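Local coordinates for spindle assembly checkpoint serine/threonine-protein kinase BUB1 (Saccharomyces cerevisiae, PDB 3ESL), which acts in the spindle assembly checkpoint, delaying anaphase until chromosomes are bioriented on the spindle, as a serine/threonine kinase whose N-terminal all-helical TPR-type domain is described here, at residues Q17-L20 with N21-D25; W85-N88 with L89-N93; F193-R196 with K197-S201. One frame throughout, in Å; residues are numbered along the deposited sequence.

Contact 1. Residues Q17-L20 with N21-D25; sequences QRLL and NDLED
R18 in the last turn of helix 4-21 and D22 just beyond N21 form a long salt bridge. Along the arginine, CB lies 3.9 Å from D22 OD2 and CG 3.7 Å from the same oxygen, so the aliphatic base runs past the carboxylate before any charge is reached. With CG beside the backbone N (chi1 -71°) and a bend at chi3, the chain brings NE to 3.6 Å from D22 OD2. The oxygen comes to the guanidinium at its edge and in its plane, but the two flat groups are turned 66° apart, and a single oxygen carries the meeting. This geometry suggests a modest electrostatic attraction rather than a paired, two-bond bridge.

The backbone bonds close the helix: N21 N donates to Q17 O and D22 N to R18 O, the latter at 2.7 Å; R18 O also receives a weak bond from L23 N, five residues on. L23 folds its side chain back over the last turn, its CD1 3.6 Å from L19 O and 4.1 Å from L19 CD2, the two leucines lying side by side and pointing the same way. A water joins L20 O to E24 N, a pair with i+4 spacing, donating to L20 O and accepting from E24 N at 2.9 Å, at the start of the short 3-10 segment 23-25.

The two leucines face inward. L19 packs on F33 of helix 29-47 and R62 of helix 49-67, and L23 on P29, F33 and Y66, while R18 rests on L32; the C-terminal end of the first helix in the all-helical, TPR-type BUB1 N-terminal domain is thereby seated against the two helices that follow it.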
# COMPACT_ATOMS: atom_id res chain seq x y z
N GLN A 17 22.00 -10.62 -4.84
CA GLN A 17 22.73 -10.64 -6.11
C GLN A 17 21.82 -10.60 -7.32
O GLN A 17 22.11 -9.93 -8.30
CB GLN A 17 23.65 -11.86 -6.18
CG GLN A 17 24.86 -11.75 -5.26
CD GLN A 17 25.72 -13.00 -5.29
OE1 GLN A 17 26.74 -13.07 -4.60
NE2 GLN A 17 25.32 -13.99 -6.08
N ARG A 18 20.71 -11.34 -7.25
CA ARG A 18 19.72 -11.35 -8.32
C ARG A 18 19.10 -9.97 -8.54
O ARG A 18 18.87 -9.57 -9.68
CB ARG A 18 18.63 -12.39 -8.04
CG ARG A 18 19.10 -13.84 -8.19
CD ARG A 18 17.96 -14.82 -8.02
NE ARG A 18 17.08 -14.81 -9.18
CZ ARG A 18 15.89 -15.41 -9.25
NH1 ARG A 18 15.41 -16.09 -8.22
NH2 ARG A 18 15.18 -15.33 -10.37
N LEU A 19 18.85 -9.24 -7.45
CA LEU A 19 18.35 -7.87 -7.57
C LEU A 19 19.34 -7.00 -8.32
O LEU A 19 18.95 -6.15 -9.12
CB LEU A 19 18.03 -7.27 -6.20
CG LEU A 19 16.89 -7.88 -5.37
CD1 LEU A 19 16.77 -7.18 -4.03
CD2 LEU A 19 15.55 -7.81 -6.13
N LEU A 20 20.64 -7.20 -8.05
CA LEU A 20 21.67 -6.42 -8.75
C LEU A 20 21.89 -6.86 -10.20
O LEU A 20 22.14 -6.01 -11.06
CB LEU A 20 23.00 -6.46 -7.99
CG LEU A 20 23.06 -5.94 -6.56
CD1 LEU A 20 24.49 -6.11 -6.03
CD2 LEU A 20 22.60 -4.48 -6.44
N ASN A 21 21.81 -8.16 -10.45
CA ASN A 21 22.19 -8.73 -11.75
C ASN A 21 21.03 -8.96 -12.72
O ASN A 21 21.22 -8.84 -13.93
CB ASN A 21 22.89 -10.08 -11.55
CG ASN A 21 24.25 -9.96 -10.87
OD1 ASN A 21 24.83 -8.88 -10.78
ND2 ASN A 21 24.75 -11.09 -10.39
N ASP A 22 19.87 -9.35 -12.20
CA ASP A 22 18.80 -9.87 -13.05
C ASP A 22 17.62 -8.92 -13.31
O ASP A 22 16.98 -9.03 -14.36
CB ASP A 22 18.26 -11.20 -12.50
CG ASP A 22 19.31 -12.31 -12.51
OD1 ASP A 22 20.34 -12.18 -13.21
OD2 ASP A 22 19.08 -13.33 -11.83
N LEU A 23 17.34 -8.01 -12.38
CA LEU A 23 16.12 -7.19 -12.46
C LEU A 23 15.96 -6.45 -13.76
O LEU A 23 14.86 -6.42 -14.35
CB LEU A 23 16.06 -6.14 -11.35
CG LEU A 23 15.39 -6.36 -10.01
CD1 LEU A 23 15.56 -5.08 -9.21
CD2 LEU A 23 13.89 -6.73 -10.13
N GLU A 24 17.05 -5.83 -14.20
CA GLU A 24 17.00 -4.91 -15.33
C GLU A 24 16.46 -5.55 -16.62
O GLU A 24 15.79 -4.87 -17.40
CB GLU A 24 18.37 -4.29 -15.58
CG GLU A 24 18.34 -3.13 -16.57
CD GLU A 24 19.62 -2.34 -16.56
OE1 GLU A 24 20.70 -2.96 -16.40
OE2 GLU A 24 19.55 -1.09 -16.70
N ASP A 25 16.74 -6.83 -16.81
CA ASP A 25 16.37 -7.53 -18.05
C ASP A 25 15.07 -8.34 -17.94
O ASP A 25 14.69 -9.03 -18.89
CB ASP A 25 17.50 -8.44 -18.49
CG ASP A 25 18.76 -7.68 -18.86
OD1 ASP A 25 18.68 -6.53 -19.34
OD2 ASP A 25 19.85 -8.26 -18.65
O HOH W 1 19.42 -5.47 -12.62

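Contact 2. Residues W85-N88 with L89-N93; sequences WYIN and LFLSN
L89 begins the second half of this stretch by leaning its branch point against the indole of W85: L89 CG lies 3.9 Å from W85 CE3, at the edge of the ring system and in its plane, with CD1 almost as near. The same branch point, L89 CG, also lies 3.2 Å from W85 O, while the backbone N of L89 donates to that oxygen.

F90 follows, bonded through N to Y86 O. Its CG lies beside the backbone N (chi1 -60°), which carries the ring back along the helix toward the tyrosine. F90 CB sits over one face of the Y86 ring, 4.2 Å from the ring centroid, in a CH-pi contact, and F90 CD2 comes within 3.6 Å of Y86 CD1. The rings themselves meet obliquely, planes 46° apart.

L91 is where the chain leaves helical geometry, although its N still donates to I87 O at 3.0 Å. Its CG approaches Y86 CE2 to 3.9 Å, so the phenol ring is held by F90 and L91 together. S92 then touches only the backbone, its CB 3.4 Å from N88 O.

Y86 OH is hydrogen-bonded to E61 OE2 and R57 NE of helix 49-67, and its ring stacks with F194. M60 of that helix meets W85, Y86 and F90, whereas I87 and L91 face S98 and T101 of helix 95-108. A helix end wedged by aromatic and aliphatic side chains between its sequence neighbours suits the stacked-helix, TPR-type fold of the BUB1 N-terminal domain.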
# COMPACT_ATOMS: atom_id res chain seq x y z
N TRP A 85 0.56 -3.61 2.38
CA TRP A 85 1.33 -4.36 3.38
C TRP A 85 2.33 -3.44 4.06
O TRP A 85 2.49 -3.49 5.28
CB TRP A 85 2.03 -5.57 2.77
CG TRP A 85 1.15 -6.80 2.80
CD1 TRP A 85 0.51 -7.37 1.74
CD2 TRP A 85 0.80 -7.59 3.95
NE1 TRP A 85 -0.21 -8.48 2.15
CE2 TRP A 85 -0.04 -8.63 3.51
CE3 TRP A 85 1.14 -7.52 5.31
CZ2 TRP A 85 -0.57 -9.60 4.38
CZ3 TRP A 85 0.62 -8.48 6.18
CH2 TRP A 85 -0.22 -9.51 5.71
N TYR A 86 2.96 -2.58 3.28
CA TYR A 86 3.93 -1.64 3.84
C TYR A 86 3.28 -0.71 4.87
O TYR A 86 3.79 -0.55 5.98
CB TYR A 86 4.65 -0.81 2.77
CG TYR A 86 5.78 -0.00 3.38
CD1 TYR A 86 7.06 -0.54 3.49
CD2 TYR A 86 5.55 1.26 3.91
CE1 TYR A 86 8.09 0.17 4.09
CE2 TYR A 86 6.58 1.98 4.52
CZ TYR A 86 7.84 1.44 4.59
OH TYR A 86 8.84 2.15 5.18
N ILE A 87 2.17 -0.10 4.48
CA ILE A 87 1.45 0.80 5.37
C ILE A 87 1.05 0.08 6.65
O ILE A 87 1.27 0.59 7.75
CB ILE A 87 0.22 1.40 4.65
CG1 ILE A 87 0.66 2.30 3.48
CG2 ILE A 87 -0.69 2.18 5.62
CD1 ILE A 87 -0.45 2.53 2.45
N ASN A 88 0.51 -1.13 6.51
CA ASN A 88 0.00 -1.89 7.67
C ASN A 88 1.11 -2.37 8.62
O ASN A 88 0.93 -2.36 9.84
CB ASN A 88 -0.82 -3.10 7.21
CG ASN A 88 -2.13 -2.71 6.52
OD1 ASN A 88 -2.65 -1.61 6.69
ND2 ASN A 88 -2.69 -3.65 5.76
N LEU A 89 2.23 -2.81 8.05
CA LEU A 89 3.33 -3.35 8.85
C LEU A 89 4.17 -2.25 9.51
O LEU A 89 4.61 -2.41 10.66
CB LEU A 89 4.24 -4.21 7.98
CG LEU A 89 3.68 -5.54 7.49
CD1 LEU A 89 4.67 -6.13 6.52
CD2 LEU A 89 3.42 -6.49 8.67
N PHE A 90 4.39 -1.16 8.78
CA PHE A 90 5.41 -0.19 9.18
C PHE A 90 4.91 1.21 9.54
O PHE A 90 5.61 1.95 10.25
CB PHE A 90 6.53 -0.13 8.13
CG PHE A 90 7.22 -1.45 7.93
CD1 PHE A 90 7.99 -2.01 8.96
CD2 PHE A 90 7.10 -2.15 6.74
CE1 PHE A 90 8.62 -3.24 8.80
CE2 PHE A 90 7.74 -3.37 6.57
CZ PHE A 90 8.50 -3.92 7.59
N LEU A 91 3.71 1.57 9.10
CA LEU A 91 3.18 2.91 9.34
C LEU A 91 1.92 2.93 10.22
O LEU A 91 1.26 3.97 10.34
CB LEU A 91 2.91 3.61 8.00
CG LEU A 91 4.09 3.73 7.03
CD1 LEU A 91 3.68 4.45 5.74
CD2 LEU A 91 5.27 4.42 7.70
N SER A 92 1.60 1.81 10.86
CA SER A 92 0.34 1.64 11.57
C SER A 92 0.13 2.61 12.73
O SER A 92 -1.01 2.95 13.07
CB SER A 92 0.16 0.18 12.04
OG SER A 92 1.18 -0.19 12.95
N ASN A 93 1.23 3.06 13.34
CA ASN A 93 1.17 4.02 14.44
C ASN A 93 1.31 5.48 13.98
O ASN A 93 1.58 6.37 14.78
CB ASN A 93 2.23 3.68 15.50
CG ASN A 93 3.65 3.94 15.01
OD1 ASN A 93 3.93 3.89 13.81
ND2 ASN A 93 4.55 4.21 15.95

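Contact 3. Residues F193-R196 with K197-S201; sequences FFIR and KFLTS
K197 CB lies over one face of the F193 ring, a turn later in the final helix, 193-200, of this all-helical TPR-type domain. It stands 4.1 Å from the ring centroid and only 18° off the normal, a CH-pi contact displaced toward the rim. Both side chains have CG trans to their backbone N (chi1 -174° for F193), which sets K197 CB over the ring, and the bend at chi3 brings K197 CE to 3.6 Å from F193 CE2. The F194 ring has I195 CG1 over one face and packs near E61 and T101, turning into the protein where F193 stays at the surface.

Beside these aromatics, I195 and L199 run side by side, with I195 CG2 and L199 CD1 4.0 Å apart. I195 continues inward to I65 and Y104, and F198 lies on R62 and I65, so this helix packs on both helix 49-67 and helix 95-108. At its start, F193 N is bonded to E97 OE1 and R196 NE to A191 O, tying the first turn to helix 95-108 and to the preceding chain.

The last turn ends with doubled acceptors. R196 O takes the backbone N of T200 and also its hydroxyl, OG1 lying 3.0 Å away, a position set by chi1 of 56°. K197 O likewise has two donors, S201 N at 3.0 Å and S201 OG at 2.8 Å, which arrive from opposite faces of its plane.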
# COMPACT_ATOMS: atom_id res chain seq x y z
N PHE A 193 7.61 10.30 4.14
CA PHE A 193 8.99 10.37 4.57
C PHE A 193 9.83 9.16 4.19
O PHE A 193 10.99 9.32 3.84
CB PHE A 193 9.11 10.64 6.07
CG PHE A 193 10.52 10.85 6.51
CD1 PHE A 193 11.26 11.94 6.02
CD2 PHE A 193 11.13 9.97 7.40
CE1 PHE A 193 12.60 12.14 6.42
CE2 PHE A 193 12.46 10.17 7.81
CZ PHE A 193 13.19 11.25 7.32
N PHE A 194 9.25 7.96 4.25
CA PHE A 194 10.06 6.77 3.99
C PHE A 194 10.61 6.77 2.56
O PHE A 194 11.71 6.26 2.31
CB PHE A 194 9.33 5.45 4.33
CG PHE A 194 8.32 5.00 3.29
CD1 PHE A 194 6.99 5.39 3.38
CD2 PHE A 194 8.71 4.14 2.26
CE1 PHE A 194 6.05 4.95 2.43
CE2 PHE A 194 7.79 3.70 1.30
CZ PHE A 194 6.46 4.10 1.38
N ILE A 195 9.85 7.36 1.64
CA ILE A 195 10.28 7.45 0.26
C ILE A 195 11.40 8.49 0.13
O ILE A 195 12.45 8.23 -0.49
CB ILE A 195 9.08 7.78 -0.67
CG1 ILE A 195 8.14 6.57 -0.74
CG2 ILE A 195 9.55 8.16 -2.07
CD1 ILE A 195 6.94 6.76 -1.61
N ARG A 196 11.16 9.67 0.72
CA ARG A 196 12.15 10.76 0.64
C ARG A 196 13.48 10.35 1.29
O ARG A 196 14.56 10.59 0.73
CB ARG A 196 11.58 12.03 1.27
CG ARG A 196 10.38 12.56 0.47
CD ARG A 196 9.95 13.94 0.94
NE ARG A 196 9.08 13.89 2.11
CZ ARG A 196 9.37 14.43 3.28
NH1 ARG A 196 10.52 15.07 3.47
NH2 ARG A 196 8.50 14.34 4.28
N LYS A 197 13.40 9.69 2.45
CA LYS A 197 14.59 9.21 3.16
C LYS A 197 15.36 8.18 2.33
O LYS A 197 16.60 8.20 2.28
CB LYS A 197 14.22 8.63 4.53
CG LYS A 197 15.42 8.07 5.28
CD LYS A 197 15.04 7.02 6.32
CE LYS A 197 15.01 7.61 7.72
NZ LYS A 197 15.33 6.58 8.74
N PHE A 198 14.63 7.28 1.67
CA PHE A 198 15.25 6.29 0.79
C PHE A 198 16.05 6.98 -0.32
O PHE A 198 17.21 6.63 -0.59
CB PHE A 198 14.20 5.36 0.19
CG PHE A 198 14.78 4.27 -0.66
CD1 PHE A 198 15.16 4.51 -1.98
CD2 PHE A 198 14.97 2.99 -0.13
CE1 PHE A 198 15.71 3.50 -2.76
CE2 PHE A 198 15.51 1.98 -0.90
CZ PHE A 198 15.87 2.23 -2.22
N LEU A 199 15.43 7.97 -0.95
CA LEU A 199 16.04 8.65 -2.10
C LEU A 199 17.26 9.47 -1.71
O LEU A 199 18.24 9.54 -2.46
CB LEU A 199 14.99 9.50 -2.83
CG LEU A 199 13.88 8.71 -3.54
CD1 LEU A 199 12.76 9.62 -3.98
CD2 LEU A 199 14.43 7.90 -4.71
N THR A 200 17.22 10.09 -0.54
CA THR A 200 18.30 10.97 -0.10
C THR A 200 19.46 10.19 0.50
O THR A 200 20.60 10.66 0.51
CB THR A 200 17.80 12.05 0.89
OG1 THR A 200 17.15 11.45 2.02
CG2 THR A 200 16.83 12.98 0.19
N SER A 201 19.17 8.98 0.99
CA SER A 201 20.17 8.10 1.59
C SER A 201 20.93 7.30 0.53
O SER A 201 20.52 7.22 -0.64
CB SER A 201 19.52 7.14 2.58
OG SER A 201 19.03 7.84 3.71

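Contact 2 is the most central, its centre about 8 Å from that of the chain, against about 17 Å for contact 3 and 24 Å for contact 1. All are partly buried, with L19 and L23, Y86, I87 and L91, or F194 and I195 inward and exposed residues outward. All lean on helix 49-67, R62 meeting both L19 and F198. Contacts 2 and 3 touch, Y86 OH lying 3.4 Å from F194 CB, and share helix 95-108; the nearest atoms of contact 1 are about 10 Å from contact 3 and 14 Å from contact 2. Aromatic packing dominates contact 2, CH-pi and hydroxyl bonds mark contact 3, and contact 1 adds a long salt bridge and a water bridge.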